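Local coordinates for phosphocarrier protein HPr (Mycoplasma capricolum, PDB 1PCH) that carries phosphate on a histidine as the general, non-sugar-specific component of the phosphoenolpyruvate-dependent sugar phosphotransferase system, which phosphorylates sugars as they enter the cell, at residues A18-K23 and I81-I86. Numbering follows the deposited sequence.
Sequences ASVLAK and IDTALI
In the open-faced beta sandwich of HPr, helix 15-25, which follows the active-site histidine H14, packs beside the turn that ends helix 69-82, and V20 and L21 meet T83 and L85 there through methyl groups alone. L21 and L85 make the inner, buried half of the contact. The leucine side chains run at a slant to one another, and CD1 of L21 rests 3.9 Å from CD2 of L85. The chain turns just before L85: A84, with positive phi (66°), closes a Schellman motif, its N bonded to I81 O at 2.9 Å. From there CG of L85 extends trans to the backbone N (chi1 -167°), carrying the isobutyl group against P17 and L13.

Nearer the surface, V20 and T83 pass alongside each other in opposite senses, CG1 of V20 lying 4.1 Å from CG2 of T83. The threonine methyl is offered to the valine, while OG1, at a chi1 of 55°, turns back to hydrogen-bond T79 O in the last turn of helix 69-82. That bond, with a weak one to M80 O, helps hold the rotation of the side chain.

L85 also comes within about 5 Å of the H14 side chain, so the contact borders the phosphorylation site. V20 and L21 continue along helix 69-82 onto T79, L21 reaching M80 too, while on another side of helix 15-25 A18 packs against V49 and M50 of helix 46-52.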
loop_
_atom_site.group_PDB
_atom_site.type_symbol
_atom_site.label_atom_id
_atom_site.label_comp_id
_atom_site.label_asym_id
_atom_site.label_seq_id
_atom_site.Cartn_x
_atom_site.Cartn_y
_atom_site.Cartn_z
ATOM N N ALA A 18 -5.749 5.068 2.248
ATOM C CA ALA A 18 -5.786 3.782 2.865
ATOM C C ALA A 18 -7.073 3.031 2.464
ATOM O O ALA A 18 -7.022 1.841 2.230
ATOM C CB ALA A 18 -5.721 3.882 4.387
ATOM N N SER A 19 -8.177 3.764 2.457
ATOM C CA SER A 19 -9.468 3.131 2.167
ATOM C C SER A 19 -9.487 2.594 0.750
ATOM O O SER A 19 -9.977 1.482 0.541
ATOM C CB SER A 19 -10.613 4.097 2.401
ATOM O OG SER A 19 -10.730 5.071 1.418
ATOM N N VAL A 20 -9.011 3.391 -0.195
ATOM C CA VAL A 20 -8.923 3.043 -1.591
ATOM C C VAL A 20 -7.998 1.868 -1.835
ATOM O O VAL A 20 -8.234 0.930 -2.571
ATOM C CB VAL A 20 -8.547 4.226 -2.493
ATOM C CG1 VAL A 20 -8.460 3.766 -3.929
ATOM C CG2 VAL A 20 -9.578 5.332 -2.332
ATOM N N LEU A 21 -6.850 1.907 -1.131
ATOM C CA LEU A 21 -5.912 0.796 -1.234
ATOM C C LEU A 21 -6.476 -0.484 -0.640
ATOM O O LEU A 21 -6.318 -1.517 -1.268
ATOM C CB LEU A 21 -4.607 1.132 -0.534
ATOM C CG LEU A 21 -3.771 2.181 -1.346
ATOM C CD1 LEU A 21 -2.740 2.714 -0.294
ATOM C CD2 LEU A 21 -3.028 1.439 -2.453
ATOM N N ALA A 22 -7.089 -0.407 0.524
ATOM C CA ALA A 22 -7.651 -1.614 1.164
ATOM C C ALA A 22 -8.680 -2.250 0.253
ATOM O O ALA A 22 -8.726 -3.468 0.105
ATOM C CB ALA A 22 -8.253 -1.226 2.490
ATOM N N LYS A 23 -9.487 -1.396 -0.391
ATOM C CA LYS A 23 -10.522 -1.889 -1.302
ATOM C C LYS A 23 -9.884 -2.630 -2.467
ATOM O O LYS A 23 -10.296 -3.675 -2.944
ATOM C CB LYS A 23 -11.297 -0.666 -1.861
ATOM C CG LYS A 23 -12.125 -1.057 -3.104
ATOM C CD LYS A 23 -12.933 0.109 -3.606
ATOM C CE LYS A 23 -13.870 -0.245 -4.743
ATOM N NZ LYS A 23 -14.281 0.973 -5.516
ATOM N N ILE A 81 -0.355 5.835 -7.226
ATOM C CA ILE A 81 -0.048 6.948 -8.107
ATOM C C ILE A 81 -1.310 7.778 -8.304
ATOM O O ILE A 81 -1.311 8.995 -8.205
ATOM C CB ILE A 81 0.467 6.438 -9.461
ATOM C CG1 ILE A 81 1.914 5.974 -9.372
ATOM C CG2 ILE A 81 0.287 7.514 -10.536
ATOM C CD1 ILE A 81 2.359 4.934 -10.321
ATOM N N ASP A 82 -2.385 7.034 -8.583
ATOM C CA ASP A 82 -3.659 7.700 -8.831
ATOM C C ASP A 82 -4.107 8.497 -7.621
ATOM O O ASP A 82 -4.830 9.470 -7.724
ATOM C CB ASP A 82 -4.736 6.662 -9.164
ATOM C CG ASP A 82 -4.668 6.150 -10.584
ATOM O OD1 ASP A 82 -3.808 6.595 -11.355
ATOM O OD2 ASP A 82 -5.400 5.153 -10.864
ATOM N N THR A 83 -3.800 7.988 -6.413
ATOM C CA THR A 83 -4.310 8.736 -5.246
ATOM C C THR A 83 -3.270 9.800 -4.861
ATOM O O THR A 83 -3.415 10.536 -3.898
ATOM C CB THR A 83 -4.680 7.819 -4.111
ATOM O OG1 THR A 83 -3.586 6.970 -3.746
ATOM C CG2 THR A 83 -5.883 6.951 -4.412
ATOM N N ALA A 84 -2.224 9.912 -5.662
ATOM C CA ALA A 84 -1.176 10.912 -5.375
ATOM C C ALA A 84 -0.431 10.590 -4.111
ATOM O O ALA A 84 0.131 11.445 -3.413
ATOM C CB ALA A 84 -1.790 12.315 -5.349
ATOM N N LEU A 85 -0.389 9.303 -3.714
ATOM C CA LEU A 85 0.336 8.986 -2.476
ATOM C C LEU A 85 1.844 8.972 -2.715
ATOM O O LEU A 85 2.682 9.120 -1.839
ATOM C CB LEU A 85 -0.095 7.580 -2.036
ATOM C CG LEU A 85 0.295 7.168 -0.626
ATOM C CD1 LEU A 85 -0.369 8.058 0.427
ATOM C CD2 LEU A 85 -0.253 5.701 -0.388
ATOM N N ILE A 86 2.187 8.611 -3.938
ATOM C CA ILE A 86 3.527 8.459 -4.388
ATOM C C ILE A 86 3.623 9.153 -5.753
ATOM O O ILE A 86 2.570 9.503 -6.302
ATOM C CB ILE A 86 4.014 6.997 -4.493
ATOM C CG1 ILE A 86 3.459 6.212 -5.688
ATOM C CG2 ILE A 86 3.724 6.271 -3.191
ATOM C CD1 ILE A 86 4.073 4.853 -5.863
#